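PDB 1ULZ: pyruvate carboxylase n-terminal domain from Aquifex aeolicus, which forms the biotin carboxylase subunit of pyruvate carboxylase, an ATP-grasp protein with two chains in its assembly. Local coordinates for residues G135-L140 and K144-E149; I169-E174 and E199-N204; L244-E249 and G281-I286. The protein carries 1 engineered substitution. All coordinates share one frame; numbering follows the deposited sequence.

Interaction 1. Residues G135-L140 and K144-E149; sequences GVLKSL and KALARE
With chi1 at -159°, Leu-140 holds CG roughly opposite its backbone N, while Lys-144 (chi1 -70°) carries CG beside the N and opposite the carbonyl carbon; with the residues one turn apart on the helix, these torsions let the side chains slant across each other. The methyl CD2 of Leu-140 lies 3.3 Å from Lys-144 CG and 3.5 Å from its CD, both tighter than usual van der Waals contact. Lys-144 CG also comes within 3.3 Å of Leu-140 O. The backbones are joined by the i to i+4 helical hydrogen bond, Lys-144 N to Leu-140 O at 2.9 Å. The lysine chain bends at chi3, and its NZ forms a salt bridge with Glu-141. Leu-137, still in the loop, and Leu-146 touch methyl to methyl, CD2 to CD2 at 4.1 Å. Both also pack on Leu-198 of strand 196-200, and a backbone hydrogen bond between Leu-137 and Leu-196 ties the loop to that strand. Leu-140 and Lys-144 face another neighbour, helix 173-189, where both touch Val-177. The helix start is secured by Ser-139 at the N-cap, whose OG bonds to Glu-142 N. These features together make a side-chain-capped N-terminal end of helix 140-150, packed with its lead-in loop on the three-stranded antiparallel sheet of the small lid-like subdomain characteristic of ATP-grasp proteins.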
ATOM      1  N   GLY A 135      13.715 -33.554 -33.477  1.00 37.69           N
ATOM      2  CA  GLY A 135      14.070 -33.159 -34.826  1.00 36.04           C
ATOM      3  C   GLY A 135      12.997 -33.677 -35.772  1.00 35.33           C
ATOM      4  O   GLY A 135      11.894 -34.019 -35.345  1.00 34.85           O
ATOM      5  N   VAL A 136      13.316 -33.756 -37.058  1.00 34.54           N
ATOM      6  CA  VAL A 136      12.355 -34.226 -38.049  1.00 33.51           C
ATOM      7  C   VAL A 136      11.888 -35.654 -37.781  1.00 33.39           C
ATOM      8  O   VAL A 136      12.650 -36.481 -37.277  1.00 34.58           O
ATOM      9  CB  VAL A 136      12.958 -34.150 -39.460  1.00 33.49           C
ATOM     10  CG1 VAL A 136      12.008 -34.758 -40.475  1.00 33.56           C
ATOM     11  CG2 VAL A 136      13.253 -32.690 -39.810  1.00 33.43           C
ATOM     12  N   LEU A 137      10.625 -35.928 -38.101  1.00 31.98           N
ATOM     13  CA  LEU A 137      10.054 -37.257 -37.922  1.00 31.21           C
ATOM     14  C   LEU A 137      10.633 -38.187 -38.980  1.00 32.60           C
ATOM     15  O   LEU A 137      10.736 -37.825 -40.158  1.00 31.45           O
ATOM     16  CB  LEU A 137       8.526 -37.212 -38.065  1.00 29.82           C
ATOM     17  CG  LEU A 137       7.743 -36.613 -36.894  1.00 29.09           C
ATOM     18  CD1 LEU A 137       6.303 -36.327 -37.301  1.00 27.07           C
ATOM     19  CD2 LEU A 137       7.797 -37.578 -35.727  1.00 27.22           C
ATOM     20  N   LYS A 138      11.013 -39.386 -38.557  1.00 33.78           N
ATOM     21  CA  LYS A 138      11.583 -40.361 -39.473  1.00 35.50           C
ATOM     22  C   LYS A 138      10.514 -41.026 -40.321  1.00 34.87           C
ATOM     23  O   LYS A 138      10.747 -41.320 -41.490  1.00 36.37           O
ATOM     24  CB  LYS A 138      12.352 -41.439 -38.702  1.00 38.51           C
ATOM     25  CG  LYS A 138      13.692 -40.983 -38.139  1.00 40.15           C
ATOM     26  CD  LYS A 138      14.468 -42.183 -37.626  1.00 43.30           C
ATOM     27  CE  LYS A 138      14.526 -43.276 -38.700  1.00 45.70           C
ATOM     28  NZ  LYS A 138      15.347 -44.461 -38.297  1.00 46.28           N
ATOM     29  N   SER A 139       9.345 -41.258 -39.732  1.00 33.39           N
ATOM     30  CA  SER A 139       8.253 -41.909 -40.444  1.00 31.51           C
ATOM     31  C   SER A 139       6.921 -41.749 -39.720  1.00 31.29           C
ATOM     32  O   SER A 139       6.846 -41.165 -38.630  1.00 30.17           O
ATOM     33  CB  SER A 139       8.538 -43.397 -40.581  1.00 31.62           C
ATOM     34  OG  SER A 139       8.450 -44.020 -39.309  1.00 32.54           O
ATOM     35  N   LEU A 140       5.875 -42.296 -40.329  1.00 29.40           N
ATOM     36  CA  LEU A 140       4.540 -42.225 -39.755  1.00 30.57           C
ATOM     37  C   LEU A 140       4.497 -43.141 -38.537  1.00 29.81           C
ATOM     38  O   LEU A 140       3.857 -42.831 -37.529  1.00 28.89           O
ATOM     39  CB  LEU A 140       3.506 -42.681 -40.783  1.00 31.55           C
ATOM     40  CG  LEU A 140       2.047 -42.253 -40.623  1.00 33.68           C
ATOM     41  CD1 LEU A 140       1.235 -42.884 -41.735  1.00 32.61           C
ATOM     42  CD2 LEU A 140       1.498 -42.678 -39.283  1.00 35.43           C
ATOM     43  N   LYS A 144       3.417 -42.082 -34.808  1.00 26.70           N
ATOM     44  CA  LYS A 144       2.346 -42.740 -34.068  1.00 28.22           C
ATOM     45  C   LYS A 144       2.832 -43.225 -32.709  1.00 27.71           C
ATOM     46  O   LYS A 144       2.096 -43.163 -31.720  1.00 27.72           O
ATOM     47  CB  LYS A 144       1.781 -43.922 -34.870  1.00 28.37           C
ATOM     48  CG  LYS A 144       0.994 -43.496 -36.106  1.00 31.58           C
ATOM     49  CD  LYS A 144       0.203 -44.646 -36.736  1.00 32.92           C
ATOM     50  CE  LYS A 144       1.125 -45.684 -37.340  1.00 33.73           C
ATOM     51  NZ  LYS A 144       0.373 -46.690 -38.137  1.00 36.15           N
ATOM     52  N   ALA A 145       4.073 -43.699 -32.663  1.00 27.02           N
ATOM     53  CA  ALA A 145       4.654 -44.203 -31.418  1.00 27.78           C
ATOM     54  C   ALA A 145       4.994 -43.050 -30.487  1.00 25.68           C
ATOM     55  O   ALA A 145       4.823 -43.147 -29.272  1.00 26.58           O
ATOM     56  CB  ALA A 145       5.909 -45.032 -31.714  1.00 28.16           C
ATOM     57  N   LEU A 146       5.476 -41.959 -31.066  1.00 25.94           N
ATOM     58  CA  LEU A 146       5.834 -40.780 -30.288  1.00 26.18           C
ATOM     59  C   LEU A 146       4.591 -40.142 -29.658  1.00 26.13           C
ATOM     60  O   LEU A 146       4.612 -39.730 -28.495  1.00 25.42           O
ATOM     61  CB  LEU A 146       6.551 -39.769 -31.180  1.00 26.25           C
ATOM     62  CG  LEU A 146       7.010 -38.465 -30.522  1.00 30.44           C
ATOM     63  CD1 LEU A 146       8.008 -38.762 -29.408  1.00 29.61           C
ATOM     64  CD2 LEU A 146       7.639 -37.563 -31.583  1.00 31.42           C
ATOM     65  N   ALA A 147       3.508 -40.073 -30.428  1.00 23.95           N
ATOM     66  CA  ALA A 147       2.261 -39.487 -29.944  1.00 24.86           C
ATOM     67  C   ALA A 147       1.687 -40.246 -28.744  1.00 25.09           C
ATOM     68  O   ALA A 147       1.173 -39.637 -27.804  1.00 24.84           O
ATOM     69  CB  ALA A 147       1.233 -39.437 -31.082  1.00 23.61           C
ATOM     70  N   ARG A 148       1.774 -41.573 -28.775  1.00 26.11           N
ATOM     71  CA  ARG A 148       1.266 -42.402 -27.677  1.00 28.58           C
ATOM     72  C   ARG A 148       1.961 -42.110 -26.355  1.00 29.30           C
ATOM     73  O   ARG A 148       1.316 -42.053 -25.314  1.00 30.04           O
ATOM     74  CB  ARG A 148       1.431 -43.894 -27.988  1.00 28.53           C
ATOM     75  CG  ARG A 148       0.539 -44.397 -29.095  1.00 29.08           C
ATOM     76  CD  ARG A 148       0.797 -45.862 -29.413  1.00 28.76           C
ATOM     77  NE  ARG A 148       0.263 -46.186 -30.733  1.00 29.41           N
ATOM     78  CZ  ARG A 148       1.002 -46.616 -31.749  1.00 28.77           C
ATOM     79  NH1 ARG A 148       2.309 -46.783 -31.597  1.00 26.91           N
ATOM     80  NH2 ARG A 148       0.431 -46.864 -32.923  1.00 30.01           N
ATOM     81  N   GLU A 149       3.276 -41.933 -26.373  1.00 30.82           N
ATOM     82  CA  GLU A 149       3.951 -41.662 -25.114  1.00 33.42           C
ATOM     83  C   GLU A 149       3.838 -40.230 -24.615  1.00 32.45           C
ATOM     84  O   GLU A 149       3.911 -40.002 -23.413  1.00 32.80           O
ATOM     85  CB  GLU A 149       5.422 -42.071 -25.175  1.00 36.37           C
ATOM     86  CG  GLU A 149       6.168 -41.612 -26.378  1.00 40.99           C
ATOM     87  CD  GLU A 149       7.654 -41.827 -26.200  1.00 45.78           C
ATOM     88  OE1 GLU A 149       8.395 -41.818 -27.206  1.00 47.41           O
ATOM     89  OE2 GLU A 149       8.079 -41.998 -25.036  1.00 48.48           O
TER

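Interaction 2. Residues I169-E174 and E199-N204; sequences ICRNEE and EKFIEN
Arg-171 and Glu-203 meet end-on, their guanidinium and carboxylate planes 13° apart although the two chains cross at about a right angle. Arg-171 NH1 reaches Glu-203 OE1, and Arg-171 NH2 reaches Glu-203 OE2, each at 3.0 Å. Both oxygens are approached on the syn side, though 20° and 24° out of the carboxylate plane, and both lie close to the guanidinium plane, so the paired bonds restrict rotation of either group. The arginine spans the gap because its chain is extended from CG to NE. Over the centre of one guanidinium face sits Ile-169 CG2, 4.1 Å above the plane. The same isoleucine crosses the Phe-201 ring obliquely, its CD1 3.6 Å from Phe-201 CE1 and its CG2 3.8 Å from Phe-201 CD1. One ring face, toward the rim, takes Glu-203 CB 3.8 Å above the plane, and the ring edge meets Arg-171 NH2. Ile-169 and Phe-201 both touch Leu-155 on strand 154-158, which runs between strands 168-170 and 196-200. A bidentate, end-on salt bridge thus lies beside an apolar patch at the surface, where the opposite charges probably neutralise one another and partial shielding by Ile-169 and Phe-201 may strengthen the pairing.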
ATOM      1  N   ILE A 169      -3.629 -29.784 -35.829  1.00 24.63           N
ATOM      2  CA  ILE A 169      -3.973 -30.427 -34.569  1.00 24.90           C
ATOM      3  C   ILE A 169      -4.466 -31.852 -34.825  1.00 23.98           C
ATOM      4  O   ILE A 169      -5.325 -32.076 -35.674  1.00 23.59           O
ATOM      5  CB  ILE A 169      -5.079 -29.645 -33.835  1.00 24.38           C
ATOM      6  CG1 ILE A 169      -4.611 -28.218 -33.559  1.00 27.07           C
ATOM      7  CG2 ILE A 169      -5.424 -30.327 -32.532  1.00 24.54           C
ATOM      8  CD1 ILE A 169      -5.682 -27.354 -32.907  1.00 27.77           C
ATOM      9  N   CYS A 170      -3.898 -32.807 -34.099  1.00 23.85           N
ATOM     10  CA  CYS A 170      -4.275 -34.215 -34.219  1.00 24.19           C
ATOM     11  C   CYS A 170      -4.795 -34.644 -32.839  1.00 23.52           C
ATOM     12  O   CYS A 170      -4.032 -34.691 -31.874  1.00 22.60           O
ATOM     13  CB  CYS A 170      -3.054 -35.061 -34.600  1.00 23.54           C
ATOM     14  SG  CYS A 170      -2.035 -34.396 -35.952  1.00 27.63           S
ATOM     15  N   ARG A 171      -6.083 -34.962 -32.751  1.00 23.07           N
ATOM     16  CA  ARG A 171      -6.688 -35.343 -31.476  1.00 24.20           C
ATOM     17  C   ARG A 171      -6.736 -36.841 -31.170  1.00 23.81           C
ATOM     18  O   ARG A 171      -7.107 -37.245 -30.070  1.00 23.32           O
ATOM     19  CB  ARG A 171      -8.090 -34.735 -31.380  1.00 26.04           C
ATOM     20  CG  ARG A 171      -8.066 -33.204 -31.366  1.00 29.06           C
ATOM     21  CD  ARG A 171      -9.437 -32.586 -31.107  1.00 29.82           C
ATOM     22  NE  ARG A 171      -9.375 -31.122 -31.133  1.00 31.77           N
ATOM     23  CZ  ARG A 171      -8.880 -30.371 -30.152  1.00 32.92           C
ATOM     24  NH1 ARG A 171      -8.400 -30.934 -29.045  1.00 31.59           N
ATOM     25  NH2 ARG A 171      -8.856 -29.049 -30.278  1.00 31.87           N
ATOM     26  N   ASN A 172      -6.362 -37.655 -32.150  1.00 23.98           N
ATOM     27  CA  ASN A 172      -6.326 -39.108 -32.002  1.00 25.59           C
ATOM     28  C   ASN A 172      -5.461 -39.640 -33.142  1.00 25.47           C
ATOM     29  O   ASN A 172      -5.120 -38.887 -34.055  1.00 23.41           O
ATOM     30  CB  ASN A 172      -7.742 -39.700 -32.062  1.00 25.16           C
ATOM     31  CG  ASN A 172      -8.501 -39.273 -33.298  1.00 25.95           C
ATOM     32  OD1 ASN A 172      -8.084 -39.544 -34.423  1.00 27.35           O
ATOM     33  ND2 ASN A 172      -9.625 -38.594 -33.094  1.00 27.48           N
ATOM     34  N   GLU A 173      -5.103 -40.921 -33.099  1.00 26.23           N
ATOM     35  CA  GLU A 173      -4.243 -41.491 -34.134  1.00 26.59           C
ATOM     36  C   GLU A 173      -4.776 -41.382 -35.559  1.00 26.37           C
ATOM     37  O   GLU A 173      -4.003 -41.225 -36.504  1.00 27.26           O
ATOM     38  CB  GLU A 173      -3.927 -42.956 -33.837  1.00 28.35           C
ATOM     39  CG  GLU A 173      -2.766 -43.485 -34.674  1.00 31.43           C
ATOM     40  CD  GLU A 173      -2.445 -44.940 -34.391  1.00 33.98           C
ATOM     41  OE1 GLU A 173      -3.139 -45.830 -34.936  1.00 36.96           O
ATOM     42  OE2 GLU A 173      -1.504 -45.193 -33.612  1.00 33.38           O
ATOM     43  N   GLU A 174      -6.087 -41.471 -35.732  1.00 27.27           N
ATOM     44  CA  GLU A 174      -6.637 -41.365 -37.077  1.00 29.01           C
ATOM     45  C   GLU A 174      -6.333 -39.991 -37.672  1.00 28.19           C
ATOM     46  O   GLU A 174      -5.912 -39.884 -38.828  1.00 27.88           O
ATOM     47  CB  GLU A 174      -8.145 -41.595 -37.074  1.00 30.30           C
ATOM     48  CG  GLU A 174      -8.724 -41.554 -38.475  1.00 36.98           C
ATOM     49  CD  GLU A 174      -8.059 -42.576 -39.395  1.00 40.63           C
ATOM     50  OE1 GLU A 174      -8.092 -43.782 -39.057  1.00 44.06           O
ATOM     51  OE2 GLU A 174      -7.505 -42.178 -40.450  1.00 41.52           O
ATOM     52  N   GLU A 199       4.728 -32.147 -31.836  1.00 25.02           N
ATOM     53  CA  GLU A 199       4.857 -31.541 -30.514  1.00 26.49           C
ATOM     54  C   GLU A 199       3.577 -31.782 -29.729  1.00 25.33           C
ATOM     55  O   GLU A 199       2.505 -31.874 -30.304  1.00 24.61           O
ATOM     56  CB  GLU A 199       5.090 -30.028 -30.660  1.00 29.13           C
ATOM     57  CG  GLU A 199       5.090 -29.239 -29.355  1.00 35.33           C
ATOM     58  CD  GLU A 199       4.754 -27.759 -29.564  1.00 39.13           C
ATOM     59  OE1 GLU A 199       5.399 -27.114 -30.426  1.00 38.68           O
ATOM     60  OE2 GLU A 199       3.843 -27.246 -28.867  1.00 40.22           O
ATOM     61  N   LYS A 200       3.683 -31.885 -28.410  1.00 25.72           N
ATOM     62  CA  LYS A 200       2.497 -32.083 -27.593  1.00 26.66           C
ATOM     63  C   LYS A 200       1.700 -30.780 -27.652  1.00 26.90           C
ATOM     64  O   LYS A 200       2.284 -29.697 -27.598  1.00 26.36           O
ATOM     65  CB  LYS A 200       2.897 -32.377 -26.150  1.00 28.81           C
ATOM     66  CG  LYS A 200       1.768 -32.898 -25.281  1.00 28.85           C
ATOM     67  CD  LYS A 200       2.238 -33.024 -23.833  1.00 31.24           C
ATOM     68  CE  LYS A 200       1.312 -33.907 -23.023  1.00 32.27           C
ATOM     69  NZ  LYS A 200      -0.077 -33.392 -22.994  1.00 36.59           N
ATOM     70  N   PHE A 201       0.378 -30.885 -27.782  1.00 25.73           N
ATOM     71  CA  PHE A 201      -0.496 -29.715 -27.844  1.00 25.90           C
ATOM     72  C   PHE A 201      -0.990 -29.376 -26.442  1.00 26.65           C
ATOM     73  O   PHE A 201      -1.729 -30.156 -25.839  1.00 25.26           O
ATOM     74  CB  PHE A 201      -1.716 -29.999 -28.738  1.00 26.09           C
ATOM     75  CG  PHE A 201      -2.662 -28.820 -28.892  1.00 27.13           C
ATOM     76  CD1 PHE A 201      -3.983 -29.020 -29.265  1.00 25.49           C
ATOM     77  CD2 PHE A 201      -2.220 -27.520 -28.704  1.00 26.52           C
ATOM     78  CE1 PHE A 201      -4.844 -27.951 -29.451  1.00 27.00           C
ATOM     79  CE2 PHE A 201      -3.077 -26.439 -28.889  1.00 28.12           C
ATOM     80  CZ  PHE A 201      -4.394 -26.656 -29.265  1.00 26.77           C
ATOM     81  N   ILE A 202      -0.577 -28.220 -25.925  1.00 27.48           N
ATOM     82  CA  ILE A 202      -1.011 -27.774 -24.597  1.00 29.46           C
ATOM     83  C   ILE A 202      -2.157 -26.811 -24.862  1.00 30.32           C
ATOM     84  O   ILE A 202      -1.945 -25.618 -25.080  1.00 30.74           O
ATOM     85  CB  ILE A 202       0.112 -27.028 -23.844  1.00 30.02           C
ATOM     86  CG1 ILE A 202       1.395 -27.860 -23.872  1.00 31.37           C
ATOM     87  CG2 ILE A 202      -0.305 -26.793 -22.397  1.00 30.06           C
ATOM     88  CD1 ILE A 202       1.230 -29.247 -23.274  1.00 31.07           C
ATOM     89  N   GLU A 203      -3.372 -27.344 -24.842  1.00 31.25           N
ATOM     90  CA  GLU A 203      -4.577 -26.576 -25.144  1.00 32.93           C
ATOM     91  C   GLU A 203      -5.162 -25.744 -24.000  1.00 33.11           C
ATOM     92  O   GLU A 203      -5.215 -26.195 -22.851  1.00 31.98           O
ATOM     93  CB  GLU A 203      -5.633 -27.542 -25.692  1.00 32.41           C
ATOM     94  CG  GLU A 203      -6.927 -26.906 -26.117  1.00 35.44           C
ATOM     95  CD  GLU A 203      -7.731 -27.814 -27.025  1.00 34.56           C
ATOM     96  OE1 GLU A 203      -7.718 -29.048 -26.799  1.00 34.16           O
ATOM     97  OE2 GLU A 203      -8.377 -27.286 -27.960  1.00 36.00           O
ATOM     98  N   ASN A 204      -5.637 -24.541 -24.331  1.00 33.81           N
ATOM     99  CA  ASN A 204      -6.202 -23.638 -23.324  1.00 34.49           C
ATOM    100  C   ASN A 204      -5.157 -23.514 -22.221  1.00 32.85           C
ATOM    101  O   ASN A 204      -5.437 -23.788 -21.053  1.00 33.52           O
ATOM    102  CB  ASN A 204      -7.483 -24.227 -22.724  1.00 36.83           C
ATOM    103  CG  ASN A 204      -8.585 -24.432 -23.758  1.00 40.04           C
ATOM    104  OD1 ASN A 204      -9.555 -25.149 -23.504  1.00 40.08           O
ATOM    105  ND2 ASN A 204      -8.446 -23.796 -24.923  1.00 39.47           N
TER

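Interaction 3. Residues L244-E249 and G281-I286; sequences LILTPE and GNLYFI
Leu-246, in the loop that leads into helix 248-264, reaches across to Gly-281, in the turn before edge strand 283-289, and to Leu-283 on that strand, part of the main antiparallel sheet of the ATP-grasp fold. From the backbone, CB stands back from the opposite segment; chi1 of -63° sets CG beside the backbone N, opposite the carbonyl carbon, and CG too makes no close approach. Only at the branch does contact begin. Leu-246 CD1, continuing the extended chain (chi2 179°), lies 4.4 Å from Leu-283 CD1, a loose methyl-to-methyl contact. Leu-246 CD2 turns to the loop instead and rests 3.8 Å from Gly-281 O, methyl against carbonyl. Both leucines pack on Tyr-210 of strand 206-214; Leu-246 also touches Arg-251 of helix 248-264, and Leu-283 lies on Phe-275 and Ala-277 of strand 269-277. At the phi of Gly-281 (98°) a CB would be jammed against the carbonyl O of the residue before, so the backbone suits glycine. Helix 248-264 grips the backbone with two polar side chains: Tyr-254 OH bonds to Leu-283 N, and Gly-281 O, the atom that Leu-246 CD2 touches, accepts a hydrogen bond from Lys-250 NZ.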
ATOM      1  N   LEU A 244      -3.558 -19.944  -8.638  1.00 27.83           N
ATOM      2  CA  LEU A 244      -4.567 -20.741  -7.944  1.00 28.69           C
ATOM      3  C   LEU A 244      -4.486 -22.229  -8.308  1.00 28.90           C
ATOM      4  O   LEU A 244      -5.146 -23.059  -7.685  1.00 30.10           O
ATOM      5  CB  LEU A 244      -5.966 -20.217  -8.275  1.00 28.39           C
ATOM      6  CG  LEU A 244      -6.245 -18.762  -7.900  1.00 28.55           C
ATOM      7  CD1 LEU A 244      -7.490 -18.272  -8.623  1.00 27.73           C
ATOM      8  CD2 LEU A 244      -6.395 -18.645  -6.398  1.00 28.79           C
ATOM      9  N   ILE A 245      -3.679 -22.571  -9.305  1.00 28.54           N
ATOM     10  CA  ILE A 245      -3.565 -23.970  -9.718  1.00 29.39           C
ATOM     11  C   ILE A 245      -2.480 -24.783  -9.017  1.00 29.11           C
ATOM     12  O   ILE A 245      -2.571 -26.008  -8.952  1.00 29.27           O
ATOM     13  CB  ILE A 245      -3.332 -24.090 -11.226  1.00 29.92           C
ATOM     14  CG1 ILE A 245      -2.128 -23.251 -11.638  1.00 30.14           C
ATOM     15  CG2 ILE A 245      -4.559 -23.645 -11.975  1.00 32.80           C
ATOM     16  CD1 ILE A 245      -1.849 -23.327 -13.114  1.00 32.46           C
ATOM     17  N   LEU A 246      -1.445 -24.126  -8.505  1.00 28.84           N
ATOM     18  CA  LEU A 246      -0.382 -24.865  -7.825  1.00 28.42           C
ATOM     19  C   LEU A 246      -0.629 -24.963  -6.334  1.00 28.52           C
ATOM     20  O   LEU A 246      -1.041 -23.990  -5.692  1.00 28.03           O
ATOM     21  CB  LEU A 246       0.987 -24.213  -8.055  1.00 26.87           C
ATOM     22  CG  LEU A 246       1.483 -24.158  -9.499  1.00 28.18           C
ATOM     23  CD1 LEU A 246       2.831 -23.465  -9.547  1.00 27.31           C
ATOM     24  CD2 LEU A 246       1.573 -25.566 -10.069  1.00 27.77           C
ATOM     25  N   THR A 247      -0.390 -26.152  -5.790  1.00 28.42           N
ATOM     26  CA  THR A 247      -0.540 -26.383  -4.360  1.00 28.06           C
ATOM     27  C   THR A 247       0.824 -26.032  -3.769  1.00 28.32           C
ATOM     28  O   THR A 247       1.799 -25.885  -4.505  1.00 26.66           O
ATOM     29  CB  THR A 247      -0.841 -27.858  -4.063  1.00 28.50           C
ATOM     30  OG1 THR A 247       0.223 -28.669  -4.579  1.00 28.35           O
ATOM     31  CG2 THR A 247      -2.154 -28.276  -4.709  1.00 29.23           C
ATOM     32  N   PRO A 248       0.913 -25.890  -2.437  1.00 27.84           N
ATOM     33  CA  PRO A 248       2.207 -25.554  -1.833  1.00 29.23           C
ATOM     34  C   PRO A 248       3.322 -26.544  -2.186  1.00 30.24           C
ATOM     35  O   PRO A 248       4.470 -26.143  -2.394  1.00 28.98           O
ATOM     36  CB  PRO A 248       1.896 -25.529  -0.340  1.00 28.42           C
ATOM     37  CG  PRO A 248       0.463 -25.051  -0.312  1.00 27.74           C
ATOM     38  CD  PRO A 248      -0.166 -25.857  -1.435  1.00 27.48           C
ATOM     39  N   GLU A 249       2.990 -27.834  -2.260  1.00 30.72           N
ATOM     40  CA  GLU A 249       3.997 -28.837  -2.592  1.00 32.09           C
ATOM     41  C   GLU A 249       4.468 -28.720  -4.036  1.00 31.44           C
ATOM     42  O   GLU A 249       5.658 -28.877  -4.321  1.00 31.52           O
ATOM     43  CB  GLU A 249       3.477 -30.258  -2.321  1.00 35.26           C
ATOM     44  CG  GLU A 249       1.960 -30.392  -2.181  1.00 42.06           C
ATOM     45  CD  GLU A 249       1.421 -29.705  -0.936  1.00 44.60           C
ATOM     46  OE1 GLU A 249       2.003 -29.909   0.158  1.00 48.12           O
ATOM     47  OE2 GLU A 249       0.414 -28.968  -1.045  1.00 45.08           O
ATOM     48  N   GLY A 281      -2.232 -28.635 -14.308  1.00 38.97           N
ATOM     49  CA  GLY A 281      -1.283 -27.924 -13.473  1.00 36.13           C
ATOM     50  C   GLY A 281       0.163 -28.294 -13.754  1.00 35.56           C
ATOM     51  O   GLY A 281       1.050 -27.983 -12.958  1.00 34.83           O
ATOM     52  N   ASN A 282       0.407 -28.964 -14.875  1.00 33.47           N
ATOM     53  CA  ASN A 282       1.770 -29.338 -15.244  1.00 32.64           C
ATOM     54  C   ASN A 282       2.397 -28.170 -15.997  1.00 30.55           C
ATOM     55  O   ASN A 282       1.757 -27.562 -16.853  1.00 30.29           O
ATOM     56  CB  ASN A 282       1.761 -30.588 -16.131  1.00 34.76           C
ATOM     57  CG  ASN A 282       1.369 -31.834 -15.370  1.00 37.52           C
ATOM     58  OD1 ASN A 282       2.092 -32.283 -14.477  1.00 39.51           O
ATOM     59  ND2 ASN A 282       0.213 -32.398 -15.707  1.00 37.71           N
ATOM     60  N   LEU A 283       3.652 -27.860 -15.684  1.00 28.51           N
ATOM     61  CA  LEU A 283       4.339 -26.746 -16.328  1.00 26.77           C
ATOM     62  C   LEU A 283       5.379 -27.172 -17.356  1.00 25.19           C
ATOM     63  O   LEU A 283       6.000 -28.224 -17.231  1.00 24.67           O
ATOM     64  CB  LEU A 283       5.025 -25.864 -15.279  1.00 25.10           C
ATOM     65  CG  LEU A 283       4.182 -25.386 -14.095  1.00 27.67           C
ATOM     66  CD1 LEU A 283       4.979 -24.383 -13.272  1.00 23.70           C
ATOM     67  CD2 LEU A 283       2.902 -24.751 -14.599  1.00 26.74           C
ATOM     68  N   TYR A 284       5.559 -26.329 -18.368  1.00 24.77           N
ATOM     69  CA  TYR A 284       6.531 -26.568 -19.426  1.00 25.38           C
ATOM     70  C   TYR A 284       7.238 -25.235 -19.705  1.00 24.99           C
ATOM     71  O   TYR A 284       6.595 -24.241 -20.044  1.00 24.04           O
ATOM     72  CB  TYR A 284       5.841 -27.068 -20.696  1.00 24.47           C
ATOM     73  CG  TYR A 284       4.876 -28.213 -20.479  1.00 26.55           C
ATOM     74  CD1 TYR A 284       3.553 -27.975 -20.113  1.00 27.25           C
ATOM     75  CD2 TYR A 284       5.275 -29.532 -20.667  1.00 26.87           C
ATOM     76  CE1 TYR A 284       2.656 -29.011 -19.949  1.00 27.17           C
ATOM     77  CE2 TYR A 284       4.381 -30.580 -20.501  1.00 25.77           C
ATOM     78  CZ  TYR A 284       3.074 -30.314 -20.146  1.00 27.74           C
ATOM     79  OH  TYR A 284       2.172 -31.348 -20.001  1.00 29.29           O
ATOM     80  N   PHE A 285       8.557 -25.222 -19.553  1.00 26.55           N
ATOM     81  CA  PHE A 285       9.351 -24.014 -19.764  1.00 27.20           C
ATOM     82  C   PHE A 285       9.304 -23.500 -21.195  1.00 27.34           C
ATOM     83  O   PHE A 285       9.401 -24.270 -22.149  1.00 27.84           O
ATOM     84  CB  PHE A 285      10.799 -24.269 -19.340  1.00 27.50           C
ATOM     85  CG  PHE A 285      11.730 -23.123 -19.616  1.00 27.10           C
ATOM     86  CD1 PHE A 285      12.333 -22.982 -20.856  1.00 27.46           C
ATOM     87  CD2 PHE A 285      12.014 -22.193 -18.630  1.00 27.98           C
ATOM     88  CE1 PHE A 285      13.207 -21.936 -21.108  1.00 28.38           C
ATOM     89  CE2 PHE A 285      12.888 -21.143 -18.873  1.00 27.55           C
ATOM     90  CZ  PHE A 285      13.486 -21.013 -20.111  1.00 27.55           C
ATOM     91  N   ILE A 286       9.155 -22.184 -21.327  1.00 27.00           N
ATOM     92  CA  ILE A 286       9.086 -21.519 -22.623  1.00 26.53           C
ATOM     93  C   ILE A 286      10.294 -20.615 -22.850  1.00 28.01           C
ATOM     94  O   ILE A 286      10.964 -20.709 -23.881  1.00 27.23           O
ATOM     95  CB  ILE A 286       7.816 -20.650 -22.736  1.00 27.41           C
ATOM     96  CG1 ILE A 286       6.564 -21.528 -22.672  1.00 28.01           C
ATOM     97  CG2 ILE A 286       7.850 -19.858 -24.035  1.00 27.45           C
ATOM     98  CD1 ILE A 286       6.457 -22.520 -23.811  1.00 28.37           C
TER

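In the fold
Interactions 1 and 2 are largely in the same small subdomain, and they touch: Arg-148 of the first forms a salt bridge with Glu-173 of the second, joining helix 140-150 to helix 173-189. Strand 196-200 serves both, supporting leucines in interaction 1 and leading into the ion-paired segment of interaction 2. Interaction 3 lies closer to the centre of the chain, at the edge of the large sheet, and meets interaction 2 where Ile-202 packs on Tyr-284. Chemistry follows position: interaction 3, buried, is apolar, without a hydrogen bond between its segments; interaction 2, at the surface, sets a salt bridge beside aliphatic-aromatic packing; interaction 1, partly buried, combines aliphatic packing with a helical backbone bond.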